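Local coordinates for protein probable TonB-dependent siderophore receptor PirA (Acinetobacter baumannii, PDB 5FR8) that probably takes part in the first step of iron uptake, binding iron-chelating siderophores at the outer membrane, possibly ferric enterobactin with micromolar affinity, at residues 345-356 with 369-380; 390-400 with 549-557. All coordinates share one frame; numbering follows the deposited sequence.

Overall arrangement
Both contacts belong to the beta-barrel domain and sit at different heights of it. Contact 1 (345-356 with 369-380) lies in the barrel wall, its centre about 19 Å from the centre of the chain. The centre of contact 2 (390-400 with 549-557) lies about 38 Å from the centre of the chain, probably among the long loops that in TonB-dependent receptors rise on the extracellular side. The chain passes from one to the other: strand 365-380 ends contact 1 and leads into the loop that carries helix 396-400. The two contact centres are also about 38 Å apart and the nearest atoms about 17 Å, so the two do not touch. Contact 1 closes locally, within a hairpin, whereas contact 2 ties segments separated by 148 residues.

Contact 1: 345-356 with 369-380; sequences SRLETLRFNGEA and TVGTEWVEDRFK
Residues 345-356 and 369-380 pair as neighbouring antiparallel strands of one beta hairpin in the barrel wall. Their axes approach to 4.6 Å at 177°, and backbone hydrogen bonds join every second pair in both directions, from Arg346 with Lys380 to Ala356 with Val370. One face includes Leu347, Thr349, Arg351, Glu373, Val375, Asp377 and Phe379. It is turned to the plug, since Thr349 OG1 also bonds to Asn105. Thr349 OG1 donates to Asp377 OD1 (2.6 Å), on the anti side of the carboxylate and tilted from its plane. Arg351 bends at chi3 (-55°), which carries NH1 diagonally to Glu373 OE2 for a 2.7 Å salt bridge. Only NH1 meets that carboxylate, with the two planes 57° apart; Glu373 OE1 has Arg434 as a second partner. Val375 CG2 lies over one guanidinium face, toward its rim, 3.7 Å from Arg351 NH2. On the other face Trp374 CD1 approaches the phenyl edge at Phe352 CD2 (3.7 Å), the rings barely overlapping. The chemistry implies linked polar groups toward the plug, and opposite them an apolar surface around Leu350, Phe352, Trp374, Ala356 and Val370, consistent with a lipid-facing belt that gives way to charged residues toward Lys380.

Contact 2: 390-400 with 549-557; sequences DSSGSGYGDQL and TVDGSSTNA
Where Ser553 N donates to Ser394 O (2.9 Å), the edge of strand 549-553 meets the turn preceding helix 396-400; the short axes of helix and strand come within 7.6 Å at a crossing angle of 133°. This is a turn and short helix packed on a strand, probably among the extracellular loops of the TonB-dependent receptor barrel, and it is built on a type I turn from Asp390 to Gly393 that also contains an Asx turn. Asp390 works through both carboxylate oxygens. OD2 accepts from Ser392 N and OG, which holds the group on the turn, while Asp390 OD1 reaches across to Thr555 N (2.9 Å), met on the syn side but 30° out of the carboxylate plane. Thr555 OG1 stands near the same oxygen and is hydrogen-bonded to Ser391 OG at 3.1 Å. Meanwhile the methyl of Thr555 leans over the turn, with CG2 3.4 Å from Asp390 OD2. Behind this, Asp398 OD2 receives Asp390 N and Gly395 N from one face of its carboxylate, joining the turn to the helix start as a second shell. At the other end Val550 fits against the helix: CG1 touches Tyr396 CB (4.1 Å) and CB touches Leu400 CD2. Tyr396, with CG between its backbone N and carbonyl carbon (chi1 54°), sends its ring on to an edge-to-face contact with Trp567. Gln399 completes the grip with an extended chain: NE2 donates to Asp551 O at 2.6 Å, an acceptor close to its amide plane, while OE1 lies 3.3 Å from Val550 CG2.

Contact 1: 345-356 with 369-380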
loop_
_atom_site.group_PDB
_atom_site.type_symbol
_atom_site.label_atom_id
_atom_site.label_comp_id
_atom_site.label_asym_id
_atom_site.label_seq_id
_atom_site.Cartn_x
_atom_site.Cartn_y
_atom_site.Cartn_z
ATOM N N SER A 345 17.818 4.334 -9.024
ATOM C CA SER A 345 17.700 5.079 -7.790
ATOM C C SER A 345 17.968 4.157 -6.642
ATOM O O SER A 345 17.697 2.961 -6.708
ATOM C CB SER A 345 16.339 5.684 -7.686
ATOM O OG SER A 345 16.406 6.945 -8.313
ATOM N N ARG A 346 18.529 4.713 -5.583
ATOM C CA ARG A 346 19.015 3.881 -4.495
ATOM C C ARG A 346 18.464 4.384 -3.157
ATOM O O ARG A 346 18.705 5.523 -2.796
ATOM C CB ARG A 346 20.560 3.847 -4.514
ATOM C CG ARG A 346 21.154 2.803 -3.570
ATOM C CD ARG A 346 22.677 2.825 -3.395
ATOM N NE ARG A 346 23.252 4.170 -3.346
ATOM C CZ ARG A 346 23.144 5.022 -2.319
ATOM N NH1 ARG A 346 22.482 4.712 -1.200
ATOM N NH2 ARG A 346 23.704 6.218 -2.418
ATOM N N LEU A 347 17.726 3.542 -2.433
ATOM C CA LEU A 347 17.156 3.932 -1.136
ATOM C C LEU A 347 17.565 2.996 -0.013
ATOM O O LEU A 347 17.236 1.805 -0.005
ATOM C CB LEU A 347 15.648 3.934 -1.186
ATOM C CG LEU A 347 14.902 4.314 0.110
ATOM C CD1 LEU A 347 15.311 5.681 0.632
ATOM C CD2 LEU A 347 13.418 4.274 -0.154
ATOM N N GLU A 348 18.283 3.552 0.946
ATOM C CA GLU A 348 18.759 2.787 2.066
ATOM C C GLU A 348 18.033 3.278 3.290
ATOM O O GLU A 348 17.916 4.502 3.507
ATOM C CB GLU A 348 20.247 2.988 2.296
ATOM C CG GLU A 348 21.123 2.477 1.204
ATOM C CD GLU A 348 22.594 2.778 1.466
ATOM O OE1 GLU A 348 23.144 2.258 2.454
ATOM O OE2 GLU A 348 23.187 3.538 0.670
ATOM N N THR A 349 17.582 2.317 4.090
ATOM C CA THR A 349 16.986 2.602 5.354
ATOM C C THR A 349 17.690 1.800 6.479
ATOM O O THR A 349 17.858 0.575 6.416
ATOM C CB THR A 349 15.507 2.249 5.316
ATOM O OG1 THR A 349 14.843 3.022 4.291
ATOM C CG2 THR A 349 14.872 2.496 6.671
ATOM N N LEU A 350 18.101 2.524 7.512
ATOM C CA LEU A 350 18.581 1.892 8.722
ATOM C C LEU A 350 17.565 2.208 9.806
ATOM O O LEU A 350 17.113 3.349 9.915
ATOM C CB LEU A 350 19.984 2.406 9.074
ATOM C CG LEU A 350 20.625 1.865 10.354
ATOM C CD1 LEU A 350 20.796 0.347 10.331
ATOM C CD2 LEU A 350 21.960 2.546 10.594
ATOM N N ARG A 351 17.167 1.207 10.578
ATOM C CA ARG A 351 16.157 1.442 11.601
ATOM C C ARG A 351 16.445 0.671 12.880
ATOM O O ARG A 351 16.837 -0.500 12.846
ATOM C CB ARG A 351 14.777 1.065 11.080
ATOM C CG ARG A 351 13.669 1.177 12.127
ATOM C CD ARG A 351 12.377 0.551 11.637
ATOM N NE ARG A 351 11.995 1.159 10.361
ATOM C CZ ARG A 351 11.086 2.123 10.225
ATOM N NH1 ARG A 351 10.435 2.593 11.286
ATOM N NH2 ARG A 351 10.822 2.606 9.021
ATOM N N PHE A 352 16.242 1.324 14.011
ATOM C CA PHE A 352 16.440 0.665 15.284
ATOM C C PHE A 352 15.199 0.799 16.118
ATOM O O PHE A 352 14.530 1.832 16.090
ATOM C CB PHE A 352 17.608 1.291 16.060
ATOM C CG PHE A 352 18.946 1.107 15.410
ATOM C CD1 PHE A 352 19.492 -0.161 15.259
ATOM C CD2 PHE A 352 19.667 2.205 14.963
ATOM C CE1 PHE A 352 20.735 -0.327 14.669
ATOM C CE2 PHE A 352 20.901 2.042 14.374
ATOM C CZ PHE A 352 21.439 0.778 14.225
ATOM N N ASN A 353 14.909 -0.233 16.894
ATOM C CA ASN A 353 13.785 -0.182 17.792
ATOM C C ASN A 353 14.052 -0.916 19.107
ATOM O O ASN A 353 14.439 -2.084 19.118
ATOM C CB ASN A 353 12.573 -0.766 17.091
ATOM C CG ASN A 353 11.294 -0.111 17.544
ATOM O OD1 ASN A 353 10.693 0.664 16.783
ATOM N ND2 ASN A 353 10.879 -0.378 18.808
ATOM N N GLY A 354 13.843 -0.231 20.222
ATOM C CA GLY A 354 13.952 -0.871 21.535
ATOM C C GLY A 354 12.644 -0.756 22.288
ATOM O O GLY A 354 11.959 0.251 22.169
ATOM N N GLU A 355 12.291 -1.753 23.084
ATOM C CA GLU A 355 10.971 -1.740 23.703
ATOM C C GLU A 355 10.842 -2.661 24.876
ATOM O O GLU A 355 11.279 -3.793 24.808
ATOM C CB GLU A 355 9.959 -2.169 22.653
ATOM C CG GLU A 355 8.812 -3.006 23.172
ATOM C CD GLU A 355 7.607 -2.965 22.245
ATOM O OE1 GLU A 355 7.708 -2.383 21.136
ATOM O OE2 GLU A 355 6.552 -3.507 22.634
ATOM N N ALA A 356 10.199 -2.200 25.936
ATOM C CA ALA A 356 9.934 -3.046 27.113
ATOM C C ALA A 356 8.444 -3.078 27.593
ATOM O O ALA A 356 7.752 -2.055 27.571
ATOM C CB ALA A 356 10.806 -2.588 28.246
ATOM N N THR A 369 3.829 -0.529 28.436
ATOM C CA THR A 369 4.806 -0.581 27.343
ATOM C C THR A 369 5.566 0.756 27.238
ATOM O O THR A 369 4.967 1.826 27.322
ATOM C CB THR A 369 4.133 -0.921 26.000
ATOM O OG1 THR A 369 3.716 -2.290 26.018
ATOM C CG2 THR A 369 5.083 -0.726 24.853
ATOM N N VAL A 370 6.886 0.694 27.076
ATOM C CA VAL A 370 7.668 1.901 26.824
ATOM C C VAL A 370 8.712 1.614 25.750
ATOM O O VAL A 370 9.350 0.566 25.779
ATOM C CB VAL A 370 8.310 2.408 28.113
ATOM C CG1 VAL A 370 9.091 1.287 28.774
ATOM C CG2 VAL A 370 9.183 3.616 27.822
ATOM N N GLY A 371 8.865 2.520 24.785
ATOM C CA GLY A 371 9.653 2.214 23.583
ATOM C C GLY A 371 10.406 3.358 22.916
ATOM O O GLY A 371 10.044 4.524 23.078
ATOM N N THR A 372 11.456 3.006 22.165
ATOM C CA THR A 372 12.223 3.958 21.370
ATOM C C THR A 372 12.336 3.462 19.961
ATOM O O THR A 372 12.409 2.252 19.729
ATOM C CB THR A 372 13.666 4.101 21.872
ATOM O OG1 THR A 372 13.659 4.638 23.191
ATOM C CG2 THR A 372 14.463 5.041 20.966
ATOM N N GLU A 373 12.383 4.402 19.023
ATOM C CA GLU A 373 12.546 4.085 17.612
ATOM C C GLU A 373 13.453 5.126 16.946
ATOM O O GLU A 373 13.333 6.323 17.217
ATOM C CB GLU A 373 11.179 4.045 16.919
ATOM C CG GLU A 373 11.206 3.463 15.514
ATOM C CD GLU A 373 9.804 3.301 14.919
ATOM O OE1 GLU A 373 8.833 2.942 15.660
ATOM O OE2 GLU A 373 9.682 3.532 13.698
ATOM N N TRP A 374 14.371 4.655 16.103
ATOM C CA TRP A 374 15.230 5.524 15.308
ATOM C C TRP A 374 15.231 5.005 13.900
ATOM O O TRP A 374 15.464 3.803 13.683
ATOM C CB TRP A 374 16.683 5.513 15.801
ATOM C CG TRP A 374 17.654 6.089 14.797
ATOM C CD1 TRP A 374 18.313 5.418 13.796
ATOM C CD2 TRP A 374 18.061 7.457 14.692
ATOM N NE1 TRP A 374 19.107 6.292 13.076
ATOM C CE2 TRP A 374 18.968 7.547 13.605
ATOM C CE3 TRP A 374 17.751 8.622 15.413
ATOM C CZ2 TRP A 374 19.554 8.748 13.226
ATOM C CZ3 TRP A 374 18.348 9.821 15.042
ATOM C CH2 TRP A 374 19.231 9.877 13.962
ATOM N N VAL A 375 14.989 5.902 12.950
ATOM C CA VAL A 375 15.073 5.530 11.543
ATOM C C VAL A 375 15.775 6.607 10.710
ATOM O O VAL A 375 15.433 7.787 10.798
ATOM C CB VAL A 375 13.679 5.207 10.951
ATOM C CG1 VAL A 375 12.768 6.418 10.974
ATOM C CG2 VAL A 375 13.828 4.726 9.521
ATOM N N GLU A 376 16.755 6.193 9.907
ATOM C CA GLU A 376 17.374 7.092 8.951
ATOM C C GLU A 376 17.220 6.540 7.544
ATOM O O GLU A 376 17.432 5.345 7.304
ATOM C CB GLU A 376 18.837 7.283 9.281
ATOM C CG GLU A 376 19.602 8.217 8.349
ATOM C CD GLU A 376 21.046 8.430 8.811
ATOM O OE1 GLU A 376 21.264 8.444 10.045
ATOM O OE2 GLU A 376 21.967 8.579 7.957
ATOM N N ASP A 377 16.863 7.428 6.620
ATOM C CA ASP A 377 16.787 7.100 5.198
ATOM C C ASP A 377 17.835 7.875 4.377
ATOM O O ASP A 377 17.970 9.097 4.559
ATOM C CB ASP A 377 15.407 7.454 4.645
ATOM C CG ASP A 377 14.317 6.531 5.139
ATOM O OD1 ASP A 377 14.582 5.339 5.341
ATOM O OD2 ASP A 377 13.181 6.996 5.310
ATOM N N ARG A 378 18.567 7.175 3.489
ATOM C CA ARG A 378 19.389 7.861 2.459
ATOM C C ARG A 378 18.936 7.503 1.052
ATOM O O ARG A 378 18.702 6.343 0.731
ATOM C CB ARG A 378 20.866 7.553 2.616
ATOM C CG ARG A 378 21.389 7.857 4.002
ATOM C CD ARG A 378 22.663 8.668 3.919
ATOM N NE ARG A 378 23.583 8.283 4.972
ATOM C CZ ARG A 378 24.269 7.147 4.965
ATOM N NH1 ARG A 378 24.127 6.281 3.964
ATOM N NH2 ARG A 378 25.096 6.873 5.964
ATOM N N PHE A 379 18.806 8.514 0.208
ATOM C CA PHE A 379 18.242 8.325 -1.118
ATOM C C PHE A 379 19.109 9.019 -2.155
ATOM O O PHE A 379 19.429 10.180 -2.011
ATOM C CB PHE A 379 16.839 8.922 -1.126
ATOM C CG PHE A 379 16.026 8.599 -2.355
ATOM C CD1 PHE A 379 15.899 7.289 -2.799
ATOM C CD2 PHE A 379 15.332 9.600 -3.023
ATOM C CE1 PHE A 379 15.120 6.989 -3.902
ATOM C CE2 PHE A 379 14.570 9.304 -4.142
ATOM C CZ PHE A 379 14.467 7.995 -4.586
ATOM N N LYS A 380 19.512 8.288 -3.178
ATOM C CA LYS A 380 20.148 8.871 -4.376
ATOM C C LYS A 380 19.128 8.786 -5.528
ATOM O O LYS A 380 18.576 7.691 -5.798
ATOM C CB LYS A 380 21.474 8.141 -4.708
ATOM C CG LYS A 380 22.464 8.914 -5.592
ATOM C CD LYS A 380 23.633 8.087 -6.171
ATOM C CE LYS A 380 24.909 8.916 -6.481
ATOM N NZ LYS A 380 26.207 8.148 -6.359
#

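Contact 2: 390-400 with 549-557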
loop_
_atom_site.group_PDB
_atom_site.type_symbol
_atom_site.label_atom_id
_atom_site.label_comp_id
_atom_site.label_asym_id
_atom_site.label_seq_id
_atom_site.Cartn_x
_atom_site.Cartn_y
_atom_site.Cartn_z
ATOM N N ASP A 390 20.233 24.773 -17.251
ATOM C CA ASP A 390 20.539 25.303 -18.551
ATOM C C ASP A 390 22.020 25.655 -18.614
ATOM O O ASP A 390 22.618 26.022 -17.598
ATOM C CB ASP A 390 19.682 26.533 -18.780
ATOM C CG ASP A 390 19.911 27.138 -20.120
ATOM O OD1 ASP A 390 19.466 26.528 -21.112
ATOM O OD2 ASP A 390 20.523 28.224 -20.180
ATOM N N SER A 391 22.610 25.548 -19.801
ATOM C CA SER A 391 24.050 25.779 -19.968
ATOM C C SER A 391 24.477 27.232 -19.710
ATOM O O SER A 391 25.665 27.504 -19.530
ATOM C CB SER A 391 24.500 25.360 -21.368
ATOM O OG SER A 391 23.853 26.138 -22.368
ATOM N N SER A 392 23.518 28.158 -19.705
ATOM C CA SER A 392 23.789 29.548 -19.356
ATOM C C SER A 392 24.099 29.684 -17.866
ATOM O O SER A 392 24.590 30.721 -17.420
ATOM C CB SER A 392 22.572 30.415 -19.669
ATOM O OG SER A 392 21.543 30.213 -18.706
ATOM N N GLY A 393 23.781 28.645 -17.095
ATOM C CA GLY A 393 23.923 28.694 -15.649
ATOM C C GLY A 393 22.788 29.472 -15.007
ATOM O O GLY A 393 22.845 29.782 -13.821
ATOM N N SER A 394 21.750 29.776 -15.785
ATOM C CA SER A 394 20.627 30.594 -15.305
ATOM C C SER A 394 19.244 29.973 -15.596
ATOM O O SER A 394 18.251 30.688 -15.782
ATOM C CB SER A 394 20.714 31.996 -15.916
ATOM O OG SER A 394 21.920 32.617 -15.542
ATOM N N GLY A 395 19.176 28.648 -15.641
ATOM C CA GLY A 395 17.889 27.975 -15.753
ATOM C C GLY A 395 17.126 28.184 -14.457
ATOM O O GLY A 395 17.698 28.661 -13.474
ATOM N N TYR A 396 15.841 27.846 -14.444
ATOM C CA TYR A 396 15.042 28.122 -13.261
ATOM C C TYR A 396 15.573 27.347 -12.057
ATOM O O TYR A 396 15.538 27.835 -10.923
ATOM C CB TYR A 396 13.540 27.904 -13.501
ATOM C CG TYR A 396 13.094 26.552 -14.041
ATOM C CD1 TYR A 396 12.982 25.450 -13.206
ATOM C CD2 TYR A 396 12.729 26.399 -15.381
ATOM C CE1 TYR A 396 12.551 24.233 -13.689
ATOM C CE2 TYR A 396 12.316 25.182 -15.877
ATOM C CZ TYR A 396 12.228 24.100 -15.023
ATOM O OH TYR A 396 11.795 22.876 -15.502
ATOM N N GLY A 397 16.113 26.164 -12.316
ATOM C CA GLY A 397 16.687 25.328 -11.255
ATOM C C GLY A 397 18.101 25.701 -10.828
ATOM O O GLY A 397 18.551 25.357 -9.738
ATOM N N ASP A 398 18.825 26.370 -11.703
ATOM C CA ASP A 398 20.141 26.844 -11.341
ATOM C C ASP A 398 20.009 27.895 -10.257
ATOM O O ASP A 398 20.922 28.091 -9.459
ATOM C CB ASP A 398 20.871 27.400 -12.569
ATOM C CG ASP A 398 21.248 26.307 -13.555
ATOM O OD1 ASP A 398 21.552 25.174 -13.096
ATOM O OD2 ASP A 398 21.234 26.583 -14.781
ATOM N N GLN A 399 18.861 28.564 -10.213
ATOM C CA GLN A 399 18.672 29.652 -9.252
ATOM C C GLN A 399 17.986 29.156 -7.983
ATOM O O GLN A 399 18.404 29.484 -6.869
ATOM C CB GLN A 399 17.861 30.785 -9.882
ATOM C CG GLN A 399 18.539 31.398 -11.083
ATOM C CD GLN A 399 17.636 32.358 -11.805
ATOM O OE1 GLN A 399 17.206 33.357 -11.231
ATOM N NE2 GLN A 399 17.347 32.074 -13.069
ATOM N N LEU A 400 16.930 28.366 -8.166
ATOM C CA LEU A 400 16.143 27.864 -7.054
ATOM C C LEU A 400 16.812 26.701 -6.291
ATOM O O LEU A 400 16.623 26.576 -5.083
ATOM C CB LEU A 400 14.758 27.428 -7.540
ATOM C CG LEU A 400 13.836 28.481 -8.161
ATOM C CD1 LEU A 400 12.426 27.918 -8.283
ATOM C CD2 LEU A 400 13.822 29.779 -7.365
ATOM N N THR A 549 8.436 34.502 -7.796
ATOM C CA THR A 549 8.656 34.293 -9.216
ATOM C C THR A 549 10.151 34.234 -9.553
ATOM O O THR A 549 10.966 34.731 -8.783
ATOM C CB THR A 549 7.963 35.404 -10.000
ATOM O OG1 THR A 549 8.088 35.142 -11.396
ATOM C CG2 THR A 549 8.566 36.763 -9.672
ATOM N N VAL A 550 10.507 33.607 -10.681
ATOM C CA VAL A 550 11.919 33.517 -11.120
ATOM C C VAL A 550 12.055 33.551 -12.636
ATOM O O VAL A 550 11.198 33.015 -13.342
ATOM C CB VAL A 550 12.606 32.218 -10.626
ATOM C CG1 VAL A 550 11.963 30.978 -11.237
ATOM C CG2 VAL A 550 14.094 32.238 -10.944
ATOM N N ASP A 551 13.145 34.155 -13.128
ATOM C CA ASP A 551 13.426 34.243 -14.571
ATOM C C ASP A 551 14.430 33.204 -15.022
ATOM O O ASP A 551 15.578 33.205 -14.586
ATOM C CB ASP A 551 13.955 35.622 -14.947
ATOM C CG ASP A 551 12.852 36.613 -15.192
ATOM O OD1 ASP A 551 11.840 36.238 -15.839
ATOM O OD2 ASP A 551 13.001 37.764 -14.727
ATOM N N GLY A 552 13.988 32.334 -15.924
ATOM C CA GLY A 552 14.758 31.170 -16.320
ATOM C C GLY A 552 15.163 31.215 -17.779
ATOM O O GLY A 552 14.337 31.293 -18.688
ATOM N N SER A 553 16.461 31.142 -18.004
ATOM C CA SER A 553 16.968 31.156 -19.351
ATOM C C SER A 553 16.932 29.747 -19.920
ATOM O O SER A 553 17.224 28.773 -19.226
ATOM C CB SER A 553 18.379 31.720 -19.368
ATOM O OG SER A 553 18.383 32.965 -18.693
ATOM N N SER A 554 16.551 29.665 -21.190
ATOM C CA SER A 554 16.519 28.421 -21.934
ATOM C C SER A 554 17.257 28.600 -23.285
ATOM O O SER A 554 16.708 29.142 -24.259
ATOM C CB SER A 554 15.067 28.029 -22.160
ATOM O OG SER A 554 14.972 26.679 -22.552
ATOM N N THR A 555 18.507 28.152 -23.332
ATOM C CA THR A 555 19.315 28.313 -24.529
ATOM C C THR A 555 19.004 27.252 -25.589
ATOM O O THR A 555 18.814 26.075 -25.291
ATOM C CB THR A 555 20.824 28.294 -24.203
ATOM O OG1 THR A 555 21.166 27.055 -23.574
ATOM C CG2 THR A 555 21.200 29.440 -23.271
ATOM N N ASN A 556 18.948 27.704 -26.832
ATOM C CA ASN A 556 18.760 26.836 -27.972
ATOM C C ASN A 556 20.001 25.950 -28.121
ATOM O O ASN A 556 21.132 26.462 -28.201
ATOM C CB ASN A 556 18.560 27.709 -29.214
ATOM C CG ASN A 556 18.272 26.911 -30.464
ATOM O OD1 ASN A 556 19.032 26.014 -30.834
ATOM N ND2 ASN A 556 17.175 27.241 -31.135
ATOM N N ALA A 557 19.789 24.632 -28.159
ATOM C CA ALA A 557 20.889 23.663 -28.219
ATOM C C ALA A 557 21.870 23.941 -29.367
ATOM O O ALA A 557 23.090 23.872 -29.186
ATOM C CB ALA A 557 20.337 22.250 -28.329
#